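Local atomic coordinates of translation initiation factor eIF2b-like protein (Chaetomium thermophilum, PDB entry 4ZEM), a protein that serves as the beta subunit of eIF2B and, within that complex, probably helps exchange GDP for GTP on initiation factor eIF2. Residues Q199-E205 with Y236-R240; P10-W15 with S30-L34; L196-P200 with D284-A290; V57-W62 with A158-E162. All blocks are in the same frame, centred on the assembly; numbering follows the deposited sequence.

In the fold
The four contacts fall into two regions of the chain. Contacts 2 and 4 join helices of the N-terminal helical region, and helices 24-37 and 43-59, which carry one segment of each, follow directly in sequence; the centres of the two contacts are about 23 Å apart. Contacts 1 and 3 belong to the Rossmann-like part with its largely parallel sheet. They share Gln199 and Pro200, where strand 194-198 runs over into helix 202-214, and their centres lie about 13 Å apart. Between the regions the spacing is wide: about 40 Å from the centre of contact 1 to that of contact 4, with the two on opposite sides of the chain's centre. No ligand links them.

Contact 1 of 4, residues Q199-E205 with Y236-R240; sequences QPSKTVE and YAALR
The ring of Tyr236 has Pro200 over one face and the carboxylate of Glu205 near its edge. Both segments belong to the Rossmann-like part, beside its mostly parallel sheet: 199-205 leaves strand 194-198 and enters helix 202-214, while 236-240 opens helix 237-246, so the contact joins the starts of two successive crossover helices. The pyrrolidine and the phenol come from opposite directions. Pro200 CG stands 3.8 Å above the ring plane, displaced toward the rim, and makes a CH-pi contact 20° off the ring normal. Pro200 CD sits nearer the phenolic end, 3.7 Å from Tyr236 CZ. Beyond that atom the hydroxyl runs along the preceding residue, bringing Tyr236 OH to 3.3 Å from Gln199 CA. The edge contact is looser, with Glu205 OE2 4.4 Å from Tyr236 CD1.

One helical turn further on, Leu239 fills the angle between Pro200 and Glu205. Its CG is set anti to the backbone N (chi1 177°), which sends the two methyls across the groove between the helices. Leu239 CD2 meets Pro200 CG at 3.9 Å, the same proline atom that lies over the tyrosine. Glu205 meets the leucine mainly through CB and CG, with the carboxylate farther along the same methyl. There OE1 forms a long salt bridge with Lys202 of its own helix. On the sheet side, Leu221 of strand 218-222 touches Pro200, Tyr236 and Leu239 alike, tying both helix starts to the sheet. Between the two helices, Glu205 CG lies 3.5 Å from Leu239 CD1.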
loop_
_atom_site.group_PDB
_atom_site.type_symbol
_atom_site.label_atom_id
_atom_site.label_comp_id
_atom_site.label_asym_id
_atom_site.label_seq_id
_atom_site.Cartn_x
_atom_site.Cartn_y
_atom_site.Cartn_z
ATOM N N GLN A 199 17.384 -5.256 -4.221
ATOM C CA GLN A 199 16.307 -5.356 -5.215
ATOM C C GLN A 199 15.323 -4.189 -5.188
ATOM O O GLN A 199 14.146 -4.389 -4.910
ATOM C CB GLN A 199 15.530 -6.660 -5.038
ATOM C CG GLN A 199 16.363 -7.915 -5.181
ATOM C CD GLN A 199 15.537 -9.084 -5.680
ATOM O OE1 GLN A 199 14.398 -8.909 -6.112
ATOM N NE2 GLN A 199 16.110 -10.281 -5.635
ATOM N N PRO A 200 15.809 -2.970 -5.467
ATOM C CA PRO A 200 14.959 -1.779 -5.348
ATOM C C PRO A 200 13.695 -1.808 -6.211
ATOM O O PRO A 200 13.742 -2.116 -7.402
ATOM C CB PRO A 200 15.892 -0.638 -5.793
ATOM C CG PRO A 200 16.956 -1.289 -6.586
ATOM C CD PRO A 200 17.158 -2.632 -5.956
ATOM N N SER A 201 12.571 -1.476 -5.582
ATOM C CA SER A 201 11.288 -1.307 -6.261
ATOM C C SER A 201 11.140 0.136 -6.743
ATOM O O SER A 201 12.055 0.941 -6.567
ATOM C CB SER A 201 10.144 -1.660 -5.311
ATOM O OG SER A 201 10.243 -0.907 -4.108
ATOM N N LYS A 202 9.992 0.469 -7.331
ATOM C CA LYS A 202 9.740 1.844 -7.768
ATOM C C LYS A 202 9.805 2.856 -6.639
ATOM O O LYS A 202 10.300 3.967 -6.827
ATOM C CB LYS A 202 8.383 1.957 -8.461
ATOM C CG LYS A 202 8.424 1.682 -9.944
ATOM C CD LYS A 202 9.221 2.795 -10.618
ATOM C CE LYS A 202 9.402 2.564 -12.104
ATOM N NZ LYS A 202 10.006 3.760 -12.756
ATOM N N THR A 203 9.304 2.470 -5.472
ATOM C CA THR A 203 9.321 3.343 -4.311
ATOM C C THR A 203 10.755 3.674 -3.905
ATOM O O THR A 203 11.069 4.824 -3.613
ATOM C CB THR A 203 8.579 2.706 -3.130
ATOM O OG1 THR A 203 7.213 2.506 -3.497
ATOM C CG2 THR A 203 8.638 3.612 -1.904
ATOM N N VAL A 204 11.622 2.665 -3.908
ATOM C CA VAL A 204 13.023 2.865 -3.572
ATOM C C VAL A 204 13.717 3.707 -4.646
ATOM O O VAL A 204 14.525 4.591 -4.337
ATOM C CB VAL A 204 13.768 1.521 -3.413
ATOM C CG1 VAL A 204 15.236 1.761 -3.091
ATOM C CG2 VAL A 204 13.118 0.682 -2.326
ATOM N N GLU A 205 13.385 3.449 -5.906
ATOM C CA GLU A 205 13.970 4.207 -7.003
ATOM C C GLU A 205 13.634 5.694 -6.873
ATOM O O GLU A 205 14.513 6.542 -7.010
ATOM C CB GLU A 205 13.490 3.665 -8.354
ATOM C CG GLU A 205 13.990 2.253 -8.678
ATOM C CD GLU A 205 13.576 1.775 -10.066
ATOM O OE1 GLU A 205 13.153 2.617 -10.890
ATOM O OE2 GLU A 205 13.661 0.555 -10.329
ATOM N N TYR A 236 19.227 -3.346 -13.478
ATOM C CA TYR A 236 18.887 -1.972 -13.133
ATOM C C TYR A 236 19.678 -0.941 -13.906
ATOM O O TYR A 236 20.104 0.068 -13.355
ATOM C CB TYR A 236 19.072 -1.744 -11.634
ATOM C CG TYR A 236 18.241 -2.661 -10.787
ATOM C CD1 TYR A 236 16.899 -2.403 -10.574
ATOM C CD2 TYR A 236 18.793 -3.787 -10.202
ATOM C CE1 TYR A 236 16.127 -3.241 -9.803
ATOM C CE2 TYR A 236 18.029 -4.631 -9.429
ATOM C CZ TYR A 236 16.697 -4.350 -9.234
ATOM O OH TYR A 236 15.925 -5.182 -8.467
ATOM N N ALA A 237 19.854 -1.185 -15.195
ATOM C CA ALA A 237 20.605 -0.271 -16.032
ATOM C C ALA A 237 19.964 1.105 -16.108
ATOM O O ALA A 237 20.654 2.111 -16.072
ATOM C CB ALA A 237 20.776 -0.854 -17.422
ATOM N N ALA A 238 18.646 1.158 -16.228
ATOM C CA ALA A 238 17.978 2.446 -16.306
ATOM C C ALA A 238 18.139 3.251 -15.027
ATOM O O ALA A 238 18.433 4.445 -15.061
ATOM C CB ALA A 238 16.508 2.256 -16.628
ATOM N N LEU A 239 17.965 2.580 -13.897
ATOM C CA LEU A 239 18.077 3.232 -12.606
ATOM C C LEU A 239 19.485 3.748 -12.410
ATOM O O LEU A 239 19.688 4.868 -11.958
ATOM C CB LEU A 239 17.756 2.240 -11.497
ATOM C CG LEU A 239 17.883 2.700 -10.050
ATOM C CD1 LEU A 239 16.893 3.818 -9.794
ATOM C CD2 LEU A 239 17.651 1.566 -9.076
ATOM N N ARG A 240 20.458 2.926 -12.774
ATOM C CA ARG A 240 21.852 3.303 -12.639
ATOM C C ARG A 240 22.170 4.493 -13.517
ATOM O O ARG A 240 22.891 5.393 -13.113
ATOM C CB ARG A 240 22.773 2.127 -12.955
ATOM C CG ARG A 240 22.826 1.101 -11.841
ATOM C CD ARG A 240 23.865 0.024 -12.088
ATOM N NE ARG A 240 23.419 -0.961 -13.061
ATOM C CZ ARG A 240 23.937 -1.103 -14.275
ATOM N NH1 ARG A 240 24.932 -0.327 -14.671
ATOM N NH2 ARG A 240 23.464 -2.029 -15.090
#

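Contact 2 of 4, residues P10-W15 with S30-L34; sequences PSLATW and SLIFL
Ser11 O, which lies 4.1 Å from Leu34 CD1 across the contact, is gripped by two donors of its own helical turn. Together they build the start of helix 12-18, which pairs with helix 24-37 as an antiparallel helical hairpin in the N-terminal helical region. The Thr14 hydroxyl donates to Ser11 O at 2.6 Å, reaching it 34° out of the carbonyl plane. From the same face of that plane comes the backbone N of Trp15, at 2.7 Å. Ser11 is the N-cap residue, and its OG takes a weak capping bond from Ala13 N.

The packing itself centres on Trp15. Its CG stands anti to the backbone N (chi1 178°), a setting that swings the indole over to the facing helix. Leu34 CD1 lies 3.8 Å from Trp15 CB. The pyrrole side meets Ser30 edge-on: Ser30 CB lies in the ring plane, 3.4 Å from Trp15 CD1. Leu31 approaches farther along, its CD1 above one face and offset toward the rim, while Leu31 CD2 touches Trp15 CZ2 at 3.5 Å. The indole N-H is spent on Ser27 O, one turn earlier in helix 24-37, just as Ser30 OG bonds to Ala26 O. Leu52 of helix 43-59 touches both Trp15 and Leu31, so a third helix closes this side. A serine at Trp15 would probably leave Ser27 O without its indole donor and open a gap beside Leu31 where the indole lay. Just ahead of the N-cap, the other branch of Leu34 reaches Pro10, CD2 coming to 4.1 Å from Pro10 N.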
loop_
_atom_site.group_PDB
_atom_site.type_symbol
_atom_site.label_atom_id
_atom_site.label_comp_id
_atom_site.label_asym_id
_atom_site.label_seq_id
_atom_site.Cartn_x
_atom_site.Cartn_y
_atom_site.Cartn_z
ATOM N N PRO A 10 -8.243 -5.916 -20.762
ATOM C CA PRO A 10 -7.064 -5.986 -21.634
ATOM C C PRO A 10 -5.897 -5.154 -21.108
ATOM O O PRO A 10 -4.758 -5.610 -21.159
ATOM C CB PRO A 10 -7.591 -5.427 -22.961
ATOM C CG PRO A 10 -9.073 -5.682 -22.894
ATOM C CD PRO A 10 -9.402 -5.356 -21.479
ATOM N N SER A 11 -6.178 -3.929 -20.666
ATOM C CA SER A 11 -5.179 -3.086 -20.016
ATOM C C SER A 11 -5.758 -2.336 -18.819
ATOM O O SER A 11 -6.963 -2.078 -18.762
ATOM C CB SER A 11 -4.589 -2.091 -21.009
ATOM O OG SER A 11 -3.908 -1.056 -20.326
ATOM N N LEU A 12 -4.899 -2.004 -17.859
ATOM C CA LEU A 12 -5.329 -1.264 -16.677
ATOM C C LEU A 12 -5.817 0.128 -17.080
ATOM O O LEU A 12 -6.827 0.619 -16.572
ATOM C CB LEU A 12 -4.195 -1.151 -15.659
ATOM C CG LEU A 12 -4.503 -0.352 -14.391
ATOM C CD1 LEU A 12 -5.693 -0.968 -13.666
ATOM C CD2 LEU A 12 -3.280 -0.300 -13.476
ATOM N N ALA A 13 -5.093 0.753 -18.004
ATOM C CA ALA A 13 -5.464 2.063 -18.522
ATOM C C ALA A 13 -6.813 2.004 -19.230
ATOM O O ALA A 13 -7.664 2.871 -19.036
ATOM C CB ALA A 13 -4.392 2.579 -19.466
ATOM N N THR A 14 -7.005 0.970 -20.044
ATOM C CA THR A 14 -8.268 0.779 -20.747
ATOM C C THR A 14 -9.372 0.439 -19.746
ATOM O O THR A 14 -10.510 0.891 -19.885
ATOM C CB THR A 14 -8.168 -0.328 -21.820
ATOM O OG1 THR A 14 -7.766 -1.559 -21.211
ATOM C CG2 THR A 14 -7.156 0.057 -22.888
ATOM N N TRP A 15 -9.026 -0.357 -18.738
ATOM C CA TRP A 15 -9.968 -0.721 -17.684
ATOM C C TRP A 15 -10.444 0.518 -16.932
ATOM O O TRP A 15 -11.616 0.630 -16.576
ATOM C CB TRP A 15 -9.329 -1.714 -16.706
ATOM C CG TRP A 15 -10.223 -2.100 -15.559
ATOM C CD1 TRP A 15 -11.143 -3.105 -15.544
ATOM C CD2 TRP A 15 -10.272 -1.492 -14.257
ATOM N NE1 TRP A 15 -11.767 -3.160 -14.321
ATOM C CE2 TRP A 15 -11.252 -2.182 -13.512
ATOM C CE3 TRP A 15 -9.583 -0.436 -13.651
ATOM C CZ2 TRP A 15 -11.560 -1.850 -12.193
ATOM C CZ3 TRP A 15 -9.893 -0.105 -12.340
ATOM C CH2 TRP A 15 -10.873 -0.812 -11.625
ATOM N N SER A 30 -13.725 -7.608 -15.096
ATOM C CA SER A 30 -12.544 -7.223 -15.865
ATOM C C SER A 30 -11.322 -7.102 -14.957
ATOM O O SER A 30 -10.231 -7.549 -15.310
ATOM C CB SER A 30 -12.775 -5.907 -16.612
ATOM O OG SER A 30 -14.076 -5.850 -17.166
ATOM N N LEU A 31 -11.505 -6.483 -13.794
ATOM C CA LEU A 31 -10.407 -6.335 -12.845
ATOM C C LEU A 31 -9.963 -7.698 -12.318
ATOM O O LEU A 31 -8.768 -7.947 -12.171
ATOM C CB LEU A 31 -10.807 -5.427 -11.679
ATOM C CG LEU A 31 -9.681 -5.037 -10.712
ATOM C CD1 LEU A 31 -8.399 -4.693 -11.462
ATOM C CD2 LEU A 31 -10.100 -3.897 -9.793
ATOM N N ILE A 32 -10.929 -8.577 -12.053
ATOM C CA ILE A 32 -10.631 -9.930 -11.592
ATOM C C ILE A 32 -9.758 -10.621 -12.628
ATOM O O ILE A 32 -8.788 -11.299 -12.293
ATOM C CB ILE A 32 -11.916 -10.763 -11.361
ATOM C CG1 ILE A 32 -12.729 -10.202 -10.196
ATOM C CG2 ILE A 32 -11.574 -12.219 -11.079
ATOM C CD1 ILE A 32 -12.117 -10.475 -8.854
ATOM N N PHE A 33 -10.099 -10.409 -13.894
ATOM C CA PHE A 33 -9.351 -10.976 -15.005
ATOM C C PHE A 33 -7.915 -10.455 -15.024
ATOM O O PHE A 33 -6.973 -11.219 -15.232
ATOM C CB PHE A 33 -10.056 -10.665 -16.326
ATOM C CG PHE A 33 -9.358 -11.215 -17.533
ATOM C CD1 PHE A 33 -9.440 -12.561 -17.842
ATOM C CD2 PHE A 33 -8.624 -10.384 -18.365
ATOM C CE1 PHE A 33 -8.800 -13.071 -18.955
ATOM C CE2 PHE A 33 -7.981 -10.887 -19.480
ATOM C CZ PHE A 33 -8.070 -12.231 -19.775
ATOM N N LEU A 34 -7.755 -9.151 -14.809
ATOM C CA LEU A 34 -6.431 -8.528 -14.805
ATOM C C LEU A 34 -5.562 -9.046 -13.662
ATOM O O LEU A 34 -4.365 -9.276 -13.840
ATOM C CB LEU A 34 -6.549 -7.003 -14.732
ATOM C CG LEU A 34 -7.209 -6.335 -15.940
ATOM C CD1 LEU A 34 -7.348 -4.837 -15.733
ATOM C CD2 LEU A 34 -6.405 -6.624 -17.197
#

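Contact 3 of 4, residues L196-P200 with D284-A290; sequences LAYQP and DSGACIA
Tyr198, Asp284 and Gln199 bury the most surface here, where the end of strand 194-198 in the Rossmann-like sheet meets the turn leading into helix 287-296. Tyr198 carries its ring, with CG anti to the backbone N (chi1 178°), to the loop ahead of that helix. Its hydroxyl donates to Ser285 O at 2.6 Å, in the carbonyl plane and on a lone pair. One face lies against Ala287, whose CA is 3.6 Å above the ring plane; Gln199 CG covers the opposite face. A phenylalanine in place of Tyr198 would probably leave Ser285 O without this donor and the turn less firmly tied to the strand.

Asp284 opens a type II turn ending at Ala287, with Gly286 as the helix N-cap. A CB on Gly286 would lie 2.1 Å from Tyr198 OH. Gln199 OE1 and Asp284 OD2, as modelled both oxygens, stand 3.6 Å apart, their amide and carboxylate planes turned by 38°. The charge of Asp284 is met by Lys273, which bridges to OD1. The chemistry thus implies that the phenol's hydrogen bond and the one ring face against Ala287 hold the segments together, while the amide and carboxylate seem only to adjoin.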
loop_
_atom_site.group_PDB
_atom_site.type_symbol
_atom_site.label_atom_id
_atom_site.label_comp_id
_atom_site.label_asym_id
_atom_site.label_seq_id
_atom_site.Cartn_x
_atom_site.Cartn_y
_atom_site.Cartn_z
ATOM N N LEU A 196 23.119 0.539 0.594
ATOM C CA LEU A 196 22.890 -0.749 -0.031
ATOM C C LEU A 196 21.390 -0.888 -0.294
ATOM O O LEU A 196 20.582 -0.896 0.633
ATOM C CB LEU A 196 23.441 -1.874 0.859
ATOM C CG LEU A 196 23.367 -3.365 0.486
ATOM C CD1 LEU A 196 21.996 -3.976 0.706
ATOM C CD2 LEU A 196 23.869 -3.626 -0.928
ATOM N N ALA A 197 21.026 -0.967 -1.568
ATOM C CA ALA A 197 19.626 -1.127 -1.949
ATOM C C ALA A 197 19.406 -2.531 -2.468
ATOM O O ALA A 197 19.911 -2.894 -3.533
ATOM C CB ALA A 197 19.230 -0.106 -3.005
ATOM N N TYR A 198 18.620 -3.314 -1.738
ATOM C CA TYR A 198 18.440 -4.706 -2.113
ATOM C C TYR A 198 17.194 -4.811 -2.977
ATOM O O TYR A 198 16.099 -4.475 -2.527
ATOM C CB TYR A 198 18.331 -5.603 -0.877
ATOM C CG TYR A 198 18.090 -7.051 -1.217
ATOM C CD1 TYR A 198 19.166 -7.922 -1.368
ATOM C CD2 TYR A 198 16.806 -7.550 -1.408
ATOM C CE1 TYR A 198 18.975 -9.248 -1.695
ATOM C CE2 TYR A 198 16.604 -8.885 -1.736
ATOM C CZ TYR A 198 17.698 -9.726 -1.879
ATOM O OH TYR A 198 17.525 -11.053 -2.200
ATOM N N GLN A 199 17.384 -5.256 -4.221
ATOM C CA GLN A 199 16.307 -5.356 -5.215
ATOM C C GLN A 199 15.323 -4.189 -5.188
ATOM O O GLN A 199 14.146 -4.389 -4.910
ATOM C CB GLN A 199 15.530 -6.660 -5.038
ATOM C CG GLN A 199 16.363 -7.915 -5.181
ATOM C CD GLN A 199 15.537 -9.084 -5.680
ATOM O OE1 GLN A 199 14.398 -8.909 -6.112
ATOM N NE2 GLN A 199 16.110 -10.281 -5.635
ATOM N N PRO A 200 15.809 -2.970 -5.467
ATOM C CA PRO A 200 14.959 -1.779 -5.348
ATOM C C PRO A 200 13.695 -1.808 -6.211
ATOM O O PRO A 200 13.742 -2.116 -7.402
ATOM C CB PRO A 200 15.892 -0.638 -5.793
ATOM C CG PRO A 200 16.956 -1.289 -6.586
ATOM C CD PRO A 200 17.158 -2.632 -5.956
ATOM N N ASP A 284 10.965 -8.925 -0.731
ATOM C CA ASP A 284 11.517 -9.771 -1.783
ATOM C C ASP A 284 12.314 -10.918 -1.163
ATOM O O ASP A 284 12.843 -10.783 -0.063
ATOM C CB ASP A 284 12.407 -8.951 -2.724
ATOM C CG ASP A 284 11.612 -8.186 -3.764
ATOM O OD1 ASP A 284 10.548 -8.682 -4.190
ATOM O OD2 ASP A 284 12.053 -7.086 -4.160
ATOM N N SER A 285 12.379 -12.052 -1.853
ATOM C CA SER A 285 13.146 -13.186 -1.347
ATOM C C SER A 285 14.635 -12.836 -1.260
ATOM O O SER A 285 15.191 -12.186 -2.151
ATOM C CB SER A 285 12.933 -14.423 -2.221
ATOM O OG SER A 285 12.926 -14.091 -3.596
ATOM N N GLY A 286 15.263 -13.264 -0.169
ATOM C CA GLY A 286 16.670 -13.014 0.073
ATOM C C GLY A 286 16.938 -11.745 0.858
ATOM O O GLY A 286 18.061 -11.517 1.312
ATOM N N ALA A 287 15.910 -10.920 1.027
ATOM C CA ALA A 287 16.049 -9.676 1.777
ATOM C C ALA A 287 16.342 -9.927 3.254
ATOM O O ALA A 287 17.099 -9.187 3.878
ATOM C CB ALA A 287 14.792 -8.826 1.628
ATOM N N CYS A 288 15.743 -10.976 3.806
ATOM C CA CYS A 288 15.939 -11.314 5.210
ATOM C C CYS A 288 17.404 -11.621 5.526
ATOM O O CYS A 288 17.912 -11.259 6.587
ATOM C CB CYS A 288 15.052 -12.495 5.598
ATOM S SG CYS A 288 15.070 -12.867 7.361
ATOM N N ILE A 289 18.078 -12.286 4.596
ATOM C CA ILE A 289 19.492 -12.585 4.750
ATOM C C ILE A 289 20.307 -11.291 4.790
ATOM O O ILE A 289 21.226 -11.147 5.595
ATOM C CB ILE A 289 20.000 -13.497 3.614
ATOM C CG1 ILE A 289 19.127 -14.748 3.519
ATOM C CG2 ILE A 289 21.452 -13.887 3.843
ATOM C CD1 ILE A 289 19.554 -15.724 2.443
ATOM N N ALA A 290 19.969 -10.357 3.911
ATOM C CA ALA A 290 20.647 -9.067 3.872
ATOM C C ALA A 290 20.365 -8.285 5.150
ATOM O O ALA A 290 21.240 -7.590 5.681
ATOM C CB ALA A 290 20.215 -8.274 2.650
#

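Contact 4 of 4, residues V57-W62 with A158-E162; sequences VAKSKW and ALRSE
Val57 starts the contact with both its side chain and its carbonyl, in the last turns of helix 43-59. Its CG1 lies 4.1 Å from Arg160 CG, the two side chains sliding past each other in opposite directions. Val57 O faces the same methylene of the arginine and also accepts the indole N-H of Trp62, at 3.1 Å and with a fairly straight 160° at the hydrogen. The oxygen lies in the indole plane, so the bond fixes how the ring is turned.

Ala58 takes the end of the arginine. Arg160 NH1 gives a weak hydrogen bond to Ala58 O at 2.7 Å, the angle at hydrogen only 123°, with the oxygen at the edge of the guanidinium and Ala58 CB alongside. The arginine chain runs out extended and then bends at its third torsion, which turns the guanidinium toward this carbonyl. Its positive charge there would probably be helped by the negative end of the helix.

After the helix ends at Lys59, the chain folds back and Trp62 returns to the contact. Its CG sits between the backbone N and the carbonyl carbon (chi1 55°), folding the indole back against the last turn of helix 43-59. The six-membered ring meets Arg160 edge-on, CZ2 lying 3.6 Å from Arg160 CB. Trp62 CH2 also touches Leu159 CD1, at 3.8 Å. Leu68 of helix 65-82 packs against both Trp62 and Leu159. Three helices, 43-59, 65-82 and 154-182, therefore converge on one tryptophan in the loop between the first two, an arrangement of a helical bundle whose connecting loop is packed into the bundle end.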
loop_
_atom_site.group_PDB
_atom_site.type_symbol
_atom_site.label_atom_id
_atom_site.label_comp_id
_atom_site.label_asym_id
_atom_site.label_seq_id
_atom_site.Cartn_x
_atom_site.Cartn_y
_atom_site.Cartn_z
ATOM N N VAL A 57 -19.622 1.787 -4.496
ATOM C CA VAL A 57 -20.367 2.748 -3.689
ATOM C C VAL A 57 -21.361 3.499 -4.571
ATOM O O VAL A 57 -22.509 3.715 -4.188
ATOM C CB VAL A 57 -19.433 3.746 -2.973
ATOM C CG1 VAL A 57 -20.242 4.831 -2.276
ATOM C CG2 VAL A 57 -18.552 3.014 -1.973
ATOM N N ALA A 58 -20.909 3.886 -5.758
ATOM C CA ALA A 58 -21.726 4.662 -6.686
ATOM C C ALA A 58 -22.863 3.880 -7.354
ATOM O O ALA A 58 -23.987 4.361 -7.415
ATOM C CB ALA A 58 -20.836 5.275 -7.758
ATOM N N LYS A 59 -22.569 2.696 -7.880
ATOM C CA LYS A 59 -23.535 1.974 -8.702
ATOM C C LYS A 59 -24.298 0.823 -8.038
ATOM O O LYS A 59 -25.366 0.453 -8.518
ATOM C CB LYS A 59 -22.840 1.448 -9.956
ATOM C CG LYS A 59 -22.199 2.530 -10.810
ATOM C CD LYS A 59 -21.671 1.942 -12.106
ATOM C CE LYS A 59 -21.351 3.020 -13.126
ATOM N NZ LYS A 59 -21.176 2.441 -14.489
ATOM N N SER A 60 -23.761 0.228 -6.974
ATOM C CA SER A 60 -24.468 -0.885 -6.330
ATOM C C SER A 60 -25.759 -0.403 -5.650
ATOM O O SER A 60 -25.928 0.790 -5.400
ATOM C CB SER A 60 -23.564 -1.604 -5.326
ATOM O OG SER A 60 -23.436 -0.866 -4.125
ATOM N N LYS A 61 -26.656 -1.341 -5.343
ATOM C CA LYS A 61 -27.879 -1.054 -4.585
ATOM C C LYS A 61 -27.755 -1.251 -3.069
ATOM O O LYS A 61 -27.340 -2.314 -2.612
ATOM C CB LYS A 61 -29.016 -1.947 -5.095
ATOM C CG LYS A 61 -29.335 -1.818 -6.570
ATOM C CD LYS A 61 -30.325 -2.894 -6.991
ATOM C CE LYS A 61 -30.273 -3.135 -8.487
ATOM N NZ LYS A 61 -30.961 -2.047 -9.233
ATOM N N TRP A 62 -28.021 -0.181 -2.332
ATOM C CA TRP A 62 -27.986 -0.185 -0.882
ATOM C C TRP A 62 -28.790 1.011 -0.398
ATOM O O TRP A 62 -28.830 2.037 -1.068
ATOM C CB TRP A 62 -26.547 -0.104 -0.369
ATOM C CG TRP A 62 -25.787 1.061 -0.907
ATOM C CD1 TRP A 62 -25.095 1.112 -2.074
ATOM C CD2 TRP A 62 -25.647 2.348 -0.302
ATOM N NE1 TRP A 62 -24.533 2.349 -2.236
ATOM C CE2 TRP A 62 -24.859 3.127 -1.160
ATOM C CE3 TRP A 62 -26.114 2.916 0.884
ATOM C CZ2 TRP A 62 -24.523 4.442 -0.873
ATOM C CZ3 TRP A 62 -25.783 4.221 1.165
ATOM C CH2 TRP A 62 -24.994 4.970 0.292
ATOM N N ALA A 158 -26.694 11.620 0.267
ATOM C CA ALA A 158 -25.727 12.498 0.916
ATOM C C ALA A 158 -24.515 11.711 1.393
ATOM O O ALA A 158 -23.375 12.145 1.227
ATOM C CB ALA A 158 -26.373 13.232 2.076
ATOM N N LEU A 159 -24.770 10.541 1.971
ATOM C CA LEU A 159 -23.703 9.678 2.466
ATOM C C LEU A 159 -22.897 9.137 1.293
ATOM O O LEU A 159 -21.665 9.106 1.341
ATOM C CB LEU A 159 -24.295 8.543 3.317
ATOM C CG LEU A 159 -23.450 7.461 4.012
ATOM C CD1 LEU A 159 -22.838 6.436 3.069
ATOM C CD2 LEU A 159 -22.405 8.070 4.948
ATOM N N ARG A 160 -23.601 8.743 0.235
ATOM C CA ARG A 160 -22.972 8.194 -0.958
ATOM C C ARG A 160 -21.960 9.169 -1.538
ATOM O O ARG A 160 -20.849 8.783 -1.895
ATOM C CB ARG A 160 -24.029 7.855 -2.011
ATOM C CG ARG A 160 -23.487 7.164 -3.253
ATOM C CD ARG A 160 -24.559 7.082 -4.330
ATOM N NE ARG A 160 -24.513 8.254 -5.197
ATOM C CZ ARG A 160 -24.182 8.230 -6.485
ATOM N NH1 ARG A 160 -23.870 7.086 -7.075
ATOM N NH2 ARG A 160 -24.167 9.356 -7.184
ATOM N N SER A 161 -22.351 10.437 -1.619
ATOM C CA SER A 161 -21.490 11.476 -2.169
ATOM C C SER A 161 -20.234 11.672 -1.332
ATOM O O SER A 161 -19.134 11.821 -1.864
ATOM C CB SER A 161 -22.247 12.799 -2.283
ATOM O OG SER A 161 -21.360 13.847 -2.631
ATOM N N GLU A 162 -20.406 11.686 -0.017
ATOM C CA GLU A 162 -19.288 11.910 0.891
ATOM C C GLU A 162 -18.295 10.742 0.887
ATOM O O GLU A 162 -17.081 10.948 0.960
ATOM C CB GLU A 162 -19.804 12.166 2.308
ATOM C CG GLU A 162 -19.059 13.269 3.054
ATOM C CD GLU A 162 -19.281 14.657 2.461
ATOM O OE1 GLU A 162 -18.668 15.619 2.971
ATOM O OE2 GLU A 162 -20.060 14.797 1.492
#